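Local coordinates for protein sugar isomerase (Sinorhizobium meliloti, PDB 3QC0) that binds a zinc ion in a TIM barrel of the xylose isomerase-like family and probably acts as a sugar isomerase, at residues A[199-207]-A[239-249]; A[96-104]-A[137-145]. One frame throughout, in Å; residues are numbered along the deposited sequence.

Interaction 1: A[199-207]-A[239-249]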
loop_
_atom_site.group_PDB
_atom_site.type_symbol
_atom_site.label_atom_id
_atom_site.label_comp_id
_atom_site.label_asym_id
_atom_site.label_seq_id
_atom_site.Cartn_x
_atom_site.Cartn_y
_atom_site.Cartn_z
ATOM N N ALA A 199 20.189 12.150 3.645
ATOM C CA ALA A 199 19.646 11.024 4.405
ATOM C C ALA A 199 19.647 9.703 3.637
ATOM O O ALA A 199 19.283 8.712 4.225
ATOM C CB ALA A 199 18.178 11.354 4.877
ATOM N N ILE A 200 19.982 9.686 2.340
ATOM C CA ILE A 200 19.846 8.446 1.538
ATOM C C ILE A 200 21.022 7.531 1.855
ATOM O O ILE A 200 22.191 7.890 1.655
ATOM C CB ILE A 200 19.696 8.672 0.014
ATOM C CG1 ILE A 200 18.549 9.668 -0.280
ATOM C CG2 ILE A 200 19.534 7.278 -0.707
ATOM C CD1 ILE A 200 18.473 10.066 -1.769
ATOM N N LEU A 201 20.723 6.369 2.406
ATOM C CA LEU A 201 21.751 5.389 2.769
ATOM C C LEU A 201 21.782 4.142 1.905
ATOM O O LEU A 201 22.791 3.450 1.878
ATOM C CB LEU A 201 21.571 4.957 4.223
ATOM C CG LEU A 201 21.827 6.006 5.293
ATOM C CD1 LEU A 201 21.388 5.629 6.713
ATOM C CD2 LEU A 201 23.357 6.324 5.322
ATOM N N ALA A 202 20.680 3.817 1.231
ATOM C CA ALA A 202 20.628 2.614 0.428
ATOM C C ALA A 202 19.534 2.755 -0.595
ATOM O O ALA A 202 18.574 3.519 -0.378
ATOM C CB ALA A 202 20.389 1.361 1.301
ATOM N N HIS A 203 19.680 1.982 -1.662
ATOM C CA HIS A 203 18.727 1.925 -2.780
ATOM C C HIS A 203 18.555 0.479 -3.155
ATOM O O HIS A 203 19.529 -0.171 -3.595
ATOM C CB HIS A 203 19.277 2.742 -3.950
ATOM C CG HIS A 203 18.432 2.711 -5.181
ATOM N ND1 HIS A 203 18.909 3.091 -6.413
ATOM C CD2 HIS A 203 17.122 2.370 -5.370
ATOM C CE1 HIS A 203 17.935 3.003 -7.305
ATOM N NE2 HIS A 203 16.858 2.522 -6.711
ATOM N N HIS A 204 17.354 -0.060 -2.926
ATOM C CA HIS A 204 17.064 -1.448 -3.230
ATOM C C HIS A 204 16.233 -1.522 -4.495
ATOM O O HIS A 204 15.260 -0.747 -4.667
ATOM C CB HIS A 204 16.308 -2.175 -2.110
ATOM C CG HIS A 204 16.923 -2.042 -0.762
ATOM N ND1 HIS A 204 16.290 -2.445 0.393
ATOM C CD2 HIS A 204 18.138 -1.564 -0.388
ATOM C CE1 HIS A 204 17.097 -2.204 1.425
ATOM N NE2 HIS A 204 18.225 -1.687 0.971
ATOM N N ILE A 205 16.582 -2.489 -5.341
ATOM C CA ILE A 205 15.925 -2.682 -6.625
ATOM C C ILE A 205 15.351 -4.083 -6.812
ATOM O O ILE A 205 15.795 -5.041 -6.203
ATOM C CB ILE A 205 16.841 -2.317 -7.811
ATOM C CG1 ILE A 205 18.129 -3.142 -7.774
ATOM C CG2 ILE A 205 17.107 -0.803 -7.824
ATOM C CD1 ILE A 205 18.967 -2.993 -9.107
ATOM N N CYS A 206 14.325 -4.124 -7.670
ATOM C CA CYS A 206 13.470 -5.287 -7.950
ATOM C C CYS A 206 12.336 -4.679 -8.789
ATOM O O CYS A 206 12.490 -3.580 -9.311
ATOM C CB CYS A 206 12.956 -5.976 -6.683
ATOM S SG CYS A 206 12.011 -4.885 -5.626
ATOM N N ASP A 207 11.246 -5.405 -8.948
ATOM C CA ASP A 207 10.150 -4.874 -9.721
ATOM C C ASP A 207 8.798 -5.280 -9.150
ATOM O O ASP A 207 8.703 -6.245 -8.372
ATOM C CB ASP A 207 10.255 -5.313 -11.204
ATOM C CG ASP A 207 9.890 -4.192 -12.189
ATOM O OD1 ASP A 207 9.071 -3.286 -11.820
ATOM O OD2 ASP A 207 10.387 -4.219 -13.356
ATOM N N ALA A 239 19.709 13.553 -6.349
ATOM C CA ALA A 239 19.617 13.857 -4.945
ATOM C C ALA A 239 20.936 13.662 -4.205
ATOM O O ALA A 239 21.018 13.975 -3.018
ATOM C CB ALA A 239 18.515 12.973 -4.282
ATOM N N GLY A 240 21.936 13.104 -4.889
ATOM C CA GLY A 240 23.290 12.996 -4.339
ATOM C C GLY A 240 23.723 11.627 -3.837
ATOM O O GLY A 240 24.782 11.478 -3.240
ATOM N N PHE A 241 22.912 10.599 -4.049
ATOM C CA PHE A 241 23.300 9.247 -3.708
ATOM C C PHE A 241 23.761 8.459 -4.949
ATOM O O PHE A 241 23.000 8.247 -5.908
ATOM C CB PHE A 241 22.139 8.497 -3.023
ATOM C CG PHE A 241 22.511 7.127 -2.564
ATOM C CD1 PHE A 241 23.206 6.957 -1.381
ATOM C CD2 PHE A 241 22.206 6.010 -3.325
ATOM C CE1 PHE A 241 23.558 5.684 -0.936
ATOM C CE2 PHE A 241 22.575 4.709 -2.887
ATOM C CZ PHE A 241 23.260 4.576 -1.691
ATOM N N HIS A 242 25.009 7.996 -4.903
ATOM C CA HIS A 242 25.639 7.281 -6.000
ATOM C C HIS A 242 26.107 5.883 -5.598
ATOM O O HIS A 242 26.881 5.243 -6.333
ATOM C CB HIS A 242 26.807 8.131 -6.546
ATOM C CG HIS A 242 26.364 9.476 -7.046
ATOM N ND1 HIS A 242 25.814 9.666 -8.298
ATOM C CD2 HIS A 242 26.333 10.683 -6.431
ATOM C CE1 HIS A 242 25.472 10.938 -8.433
ATOM N NE2 HIS A 242 25.769 11.572 -7.310
ATOM N N GLY A 243 25.620 5.400 -4.453
ATOM C CA GLY A 243 25.927 4.051 -3.980
ATOM C C GLY A 243 25.337 2.951 -4.841
ATOM O O GLY A 243 24.499 3.203 -5.753
ATOM N N ALA A 244 25.716 1.722 -4.528
ATOM C CA ALA A 244 25.324 0.592 -5.318
ATOM C C ALA A 244 23.821 0.359 -5.202
ATOM O O ALA A 244 23.190 0.684 -4.188
ATOM C CB ALA A 244 26.066 -0.657 -4.886
ATOM N N GLN A 245 23.273 -0.216 -6.257
ATOM C CA GLN A 245 21.881 -0.616 -6.262
ATOM C C GLN A 245 21.854 -2.052 -5.794
ATOM O O GLN A 245 22.568 -2.893 -6.356
ATOM C CB GLN A 245 21.293 -0.487 -7.668
ATOM C CG GLN A 245 21.307 0.936 -8.175
ATOM C CD GLN A 245 20.797 1.047 -9.605
ATOM O OE1 GLN A 245 19.690 0.616 -9.903
ATOM N NE2 GLN A 245 21.594 1.618 -10.486
ATOM N N GLU A 246 21.038 -2.320 -4.771
ATOM C CA GLU A 246 20.998 -3.598 -4.093
ATOM C C GLU A 246 19.782 -4.412 -4.538
ATOM O O GLU A 246 18.627 -3.996 -4.285
ATOM C CB GLU A 246 20.962 -3.328 -2.583
ATOM C CG GLU A 246 20.875 -4.574 -1.718
ATOM C CD GLU A 246 20.666 -4.230 -0.277
ATOM O OE1 GLU A 246 21.449 -3.410 0.258
ATOM O OE2 GLU A 246 19.722 -4.769 0.327
ATOM N N VAL A 247 20.015 -5.511 -5.237
ATOM C CA VAL A 247 18.959 -6.379 -5.723
ATOM C C VAL A 247 18.371 -7.234 -4.627
ATOM O O VAL A 247 19.018 -8.082 -4.040
ATOM C CB VAL A 247 19.415 -7.288 -6.839
ATOM C CG1 VAL A 247 18.269 -8.219 -7.275
ATOM C CG2 VAL A 247 20.009 -6.426 -7.984
ATOM N N GLU A 248 17.101 -6.986 -4.345
ATOM C CA GLU A 248 16.408 -7.678 -3.274
ATOM C C GLU A 248 15.100 -8.220 -3.823
ATOM O O GLU A 248 14.116 -7.506 -4.002
ATOM C CB GLU A 248 16.161 -6.742 -2.081
ATOM C CG GLU A 248 15.507 -7.437 -0.909
ATOM C CD GLU A 248 15.241 -6.515 0.231
ATOM O OE1 GLU A 248 15.016 -5.340 -0.021
ATOM O OE2 GLU A 248 15.314 -6.970 1.389
ATOM N N ILE A 249 15.120 -9.501 -4.156
ATOM C CA ILE A 249 13.997 -10.210 -4.751
ATOM C C ILE A 249 13.574 -11.380 -3.863
ATOM O O ILE A 249 14.379 -12.246 -3.540
ATOM C CB ILE A 249 14.342 -10.748 -6.167
ATOM C CG1 ILE A 249 14.683 -9.582 -7.095
ATOM C CG2 ILE A 249 13.161 -11.581 -6.730
ATOM C CD1 ILE A 249 15.329 -9.940 -8.452
HETATM O O HOH W 1 22.245 0.632 -1.602
HETATM O O HOH W 2 20.738 -1.856 2.381
#
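H204 pairs with E246 and I205 with V247 where strands 200-205 and 245-247, the seventh and eighth of the TIM barrel, run parallel; joined through helix 229-238, they form one beta-alpha-beta unit. Three backbone bonds hold them. E246 N gives its proton to H203 O (2.9 Å), I205 N to E246 O (2.8 Å), and E248 N to I205 O at a nearly straight 171°. Where the strands diverge, a water bridges instead, accepting from H203 N and donating to A244 O.

On the face carrying H204 and E246, the imidazole and carboxylate stack with planes 26° apart, E246 OE2 lying over the ring at 3.5 Å from H204 NE2. That pair is not a hydrogen bond. A second water accepts from H204 NE2 and donates to E246 OE1, while T62 and N10 also hold this carboxylate. H204 ND1 and E248 OE1, 3.2 Å apart, both bind the zinc ion, which E142 and D177 also coordinate. On the other face the H203 imidazole lies beside Q245 and finds its polar partner in R233.

At the N-terminal end F241 has CG anti to the backbone N (chi1 -176°), which turns its ring over I200; I200 CG2 sits against one face, 3.9 Å from the centroid, G243 N lies over the opposite one, and F241 CZ reaches A202 CA at 3.9 Å. A leucine here has no ring face for I200 CG2 and would probably leave a gap beside I200 and A202.

H204 NE2 gives its proton to water, leaving the ND1 lone pair for zinc; the relay through water to E246 OE1 is likely to fix the ring's rotation.

Interaction 2: A[96-104]-A[137-145]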
loop_
_atom_site.group_PDB
_atom_site.type_symbol
_atom_site.label_atom_id
_atom_site.label_comp_id
_atom_site.label_asym_id
_atom_site.label_seq_id
_atom_site.Cartn_x
_atom_site.Cartn_y
_atom_site.Cartn_z
ATOM N N GLY A 96 31.357 -4.427 8.879
ATOM C CA GLY A 96 31.594 -3.185 8.162
ATOM C C GLY A 96 30.438 -2.724 7.291
ATOM O O GLY A 96 30.650 -2.061 6.286
ATOM N N ALA A 97 29.225 -3.078 7.698
ATOM C CA ALA A 97 28.042 -2.714 6.902
ATOM C C ALA A 97 27.851 -1.186 6.751
ATOM O O ALA A 97 28.025 -0.419 7.704
ATOM C CB ALA A 97 26.761 -3.337 7.491
ATOM N N ASP A 98 27.466 -0.758 5.552
ATOM C CA ASP A 98 27.231 0.651 5.292
ATOM C C ASP A 98 26.019 1.194 6.074
ATOM O O ASP A 98 25.925 2.393 6.326
ATOM C CB ASP A 98 27.002 0.883 3.803
ATOM C CG ASP A 98 28.276 0.723 2.979
ATOM O OD1 ASP A 98 29.367 0.582 3.573
ATOM O OD2 ASP A 98 28.184 0.767 1.733
ATOM N N CYS A 99 25.080 0.310 6.407
ATOM C CA CYS A 99 23.992 0.669 7.291
ATOM C C CYS A 99 23.376 -0.591 7.861
ATOM O O CYS A 99 23.600 -1.713 7.332
ATOM C CB CYS A 99 22.874 1.497 6.569
ATOM S SG CYS A 99 21.996 0.604 5.279
ATOM N N LEU A 100 22.594 -0.397 8.933
ATOM C CA LEU A 100 21.674 -1.416 9.440
ATOM C C LEU A 100 20.280 -1.011 8.985
ATOM O O LEU A 100 19.824 0.078 9.329
ATOM C CB LEU A 100 21.713 -1.445 10.961
ATOM C CG LEU A 100 20.727 -2.415 11.619
ATOM C CD1 LEU A 100 20.964 -3.861 11.234
ATOM C CD2 LEU A 100 20.655 -2.241 13.148
ATOM N N VAL A 101 19.652 -1.878 8.209
ATOM C CA VAL A 101 18.299 -1.625 7.737
ATOM C C VAL A 101 17.304 -1.868 8.876
ATOM O O VAL A 101 17.421 -2.848 9.591
ATOM C CB VAL A 101 17.987 -2.516 6.518
ATOM C CG1 VAL A 101 16.529 -2.363 6.092
ATOM C CG2 VAL A 101 18.929 -2.164 5.341
ATOM N N LEU A 102 16.332 -0.963 9.044
ATOM C CA LEU A 102 15.348 -1.077 10.091
ATOM C C LEU A 102 13.957 -1.268 9.473
ATOM O O LEU A 102 13.468 -0.395 8.733
ATOM C CB LEU A 102 15.301 0.141 11.027
ATOM C CG LEU A 102 16.623 0.523 11.724
ATOM C CD1 LEU A 102 16.351 1.792 12.573
ATOM C CD2 LEU A 102 17.162 -0.626 12.570
ATOM N N VAL A 103 13.359 -2.403 9.782
ATOM C CA VAL A 103 11.981 -2.745 9.421
ATOM C C VAL A 103 11.161 -2.543 10.679
ATOM O O VAL A 103 11.361 -3.237 11.664
ATOM C CB VAL A 103 11.911 -4.184 8.906
ATOM C CG1 VAL A 103 10.453 -4.595 8.661
ATOM C CG2 VAL A 103 12.686 -4.346 7.603
ATOM N N ALA A 104 10.285 -1.523 10.685
ATOM C CA ALA A 104 9.832 -0.864 11.923
ATOM C C ALA A 104 9.103 -1.746 12.927
ATOM O O ALA A 104 9.112 -1.454 14.119
ATOM C CB ALA A 104 8.926 0.365 11.603
ATOM N N VAL A 137 27.665 2.875 12.950
ATOM C CA VAL A 137 26.710 2.158 12.090
ATOM C C VAL A 137 25.499 3.086 11.801
ATOM O O VAL A 137 24.659 3.313 12.682
ATOM C CB VAL A 137 26.233 0.850 12.718
ATOM C CG1 VAL A 137 25.151 0.155 11.818
ATOM C CG2 VAL A 137 27.400 -0.118 12.985
ATOM N N PRO A 138 25.413 3.614 10.566
ATOM C CA PRO A 138 24.199 4.387 10.194
ATOM C C PRO A 138 22.963 3.519 10.285
ATOM O O PRO A 138 23.022 2.350 9.911
ATOM C CB PRO A 138 24.472 4.789 8.748
ATOM C CG PRO A 138 26.032 4.808 8.691
ATOM C CD PRO A 138 26.397 3.585 9.462
ATOM N N LEU A 139 21.886 4.093 10.816
ATOM C CA LEU A 139 20.604 3.385 10.865
ATOM C C LEU A 139 19.791 3.825 9.665
ATOM O O LEU A 139 19.561 5.014 9.491
ATOM C CB LEU A 139 19.852 3.710 12.156
ATOM C CG LEU A 139 20.560 3.266 13.455
ATOM C CD1 LEU A 139 19.711 3.623 14.704
ATOM C CD2 LEU A 139 20.950 1.755 13.436
ATOM N N ALA A 140 19.310 2.875 8.877
ATOM C CA ALA A 140 18.523 3.169 7.680
ATOM C C ALA A 140 17.094 2.733 7.901
ATOM O O ALA A 140 16.790 1.540 7.830
ATOM C CB ALA A 140 19.119 2.452 6.438
ATOM N N ILE A 141 16.214 3.695 8.162
ATOM C CA ILE A 141 14.775 3.415 8.218
ATOM C C ILE A 141 14.321 3.077 6.811
ATOM O O ILE A 141 14.479 3.886 5.875
ATOM C CB ILE A 141 13.986 4.638 8.729
ATOM C CG1 ILE A 141 14.453 5.105 10.114
ATOM C CG2 ILE A 141 12.456 4.343 8.712
ATOM C CD1 ILE A 141 13.804 6.421 10.587
ATOM N N GLU A 142 13.736 1.899 6.676
ATOM C CA GLU A 142 13.205 1.448 5.376
ATOM C C GLU A 142 11.682 1.617 5.416
ATOM O O GLU A 142 10.997 0.847 6.065
ATOM C CB GLU A 142 13.577 -0.005 5.097
ATOM C CG GLU A 142 13.316 -0.393 3.644
ATOM C CD GLU A 142 13.533 -1.853 3.351
ATOM O OE1 GLU A 142 13.463 -2.645 4.293
ATOM O OE2 GLU A 142 13.767 -2.165 2.171
ATOM N N PRO A 143 11.155 2.680 4.785
ATOM C CA PRO A 143 9.670 2.663 4.669
ATOM C C PRO A 143 9.263 1.416 3.889
ATOM O O PRO A 143 9.897 1.087 2.876
ATOM C CB PRO A 143 9.351 3.963 3.919
ATOM C CG PRO A 143 10.622 4.317 3.199
ATOM C CD PRO A 143 11.751 3.826 4.100
ATOM N N LEU A 144 8.214 0.755 4.362
ATOM C CA LEU A 144 7.737 -0.488 3.789
ATOM C C LEU A 144 6.398 -0.230 3.113
ATOM O O LEU A 144 5.645 0.668 3.485
ATOM C CB LEU A 144 7.580 -1.601 4.825
ATOM C CG LEU A 144 8.612 -2.740 4.711
ATOM C CD1 LEU A 144 10.055 -2.275 5.009
ATOM C CD2 LEU A 144 8.153 -3.923 5.562
ATOM N N HIS A 145 6.116 -1.057 2.106
ATOM C CA HIS A 145 4.883 -0.939 1.386
ATOM C C HIS A 145 3.733 -0.876 2.388
ATOM O O HIS A 145 3.696 -1.648 3.340
ATOM C CB HIS A 145 4.661 -2.133 0.475
ATOM C CG HIS A 145 3.662 -1.870 -0.586
ATOM N ND1 HIS A 145 2.299 -1.864 -0.337
ATOM C CD2 HIS A 145 3.824 -1.613 -1.909
ATOM C CE1 HIS A 145 1.666 -1.623 -1.489
ATOM N NE2 HIS A 145 2.565 -1.410 -2.440
HETATM O O HOH W 3 10.736 0.402 8.638
#
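C99 and A140 meet where two neighbouring parallel strands of the TIM barrel, 100-103 and 139-141, lie side by side, linked by helix 114-135 as a beta-alpha-beta unit. The backbones alternate as donor and acceptor: L100 N to P138 O, A140 N to L100 O, L102 N to A140 O and E142 N to L102 O. C99 SG rests on A140 CB at 3.6 Å. On the face of L100, L102 and L139, L100 CD2 meets L139 CD2 at 4.0 Å, side by side, and L102 CD1 lies across L139 CB; helices 75-94 and 114-135 cover this layer.

E142 runs the other way, into the barrel; one of its two modelled conformers is traced here. Its CB lies 3.7 Å from L102 O and 3.9 Å from V101 CG1. With CG anti to the backbone N (chi1 -167°) and the chain extended beyond it, CD passes V101 CG1 at 4.1 Å. At the tip the two oxygens part: OE2 binds the zinc ion, whereas OE1 is backed by the methyls of V101 and V103.

A water beside the last backbone bond donates to both L102 O and E142 O, the latter at 2.6 Å, and accepts a weak bond from A104 N.

How the interactions relate
From the N terminus the chain lays down three barrel strands before 96-104, then passes helix 114-135 and returns at 137-145, where interaction 2 closes its loop by pairing the fourth barrel strand with the fifth. It continues through strand 172-177 to 199-207 and, after helix 229-238, comes back at 239-249 to close interaction 1, the seventh strand with the eighth. The loops follow in series, neither nested nor crossed. Strand 172-177 lies between them in the sheet, yet they touch twice: near the N-terminal ends of the strands L201 CD1 packs on L139 O at 3.4 Å, and within the barrel at the zinc ion E142 joins H204 and E248, with D177 as fourth ligand.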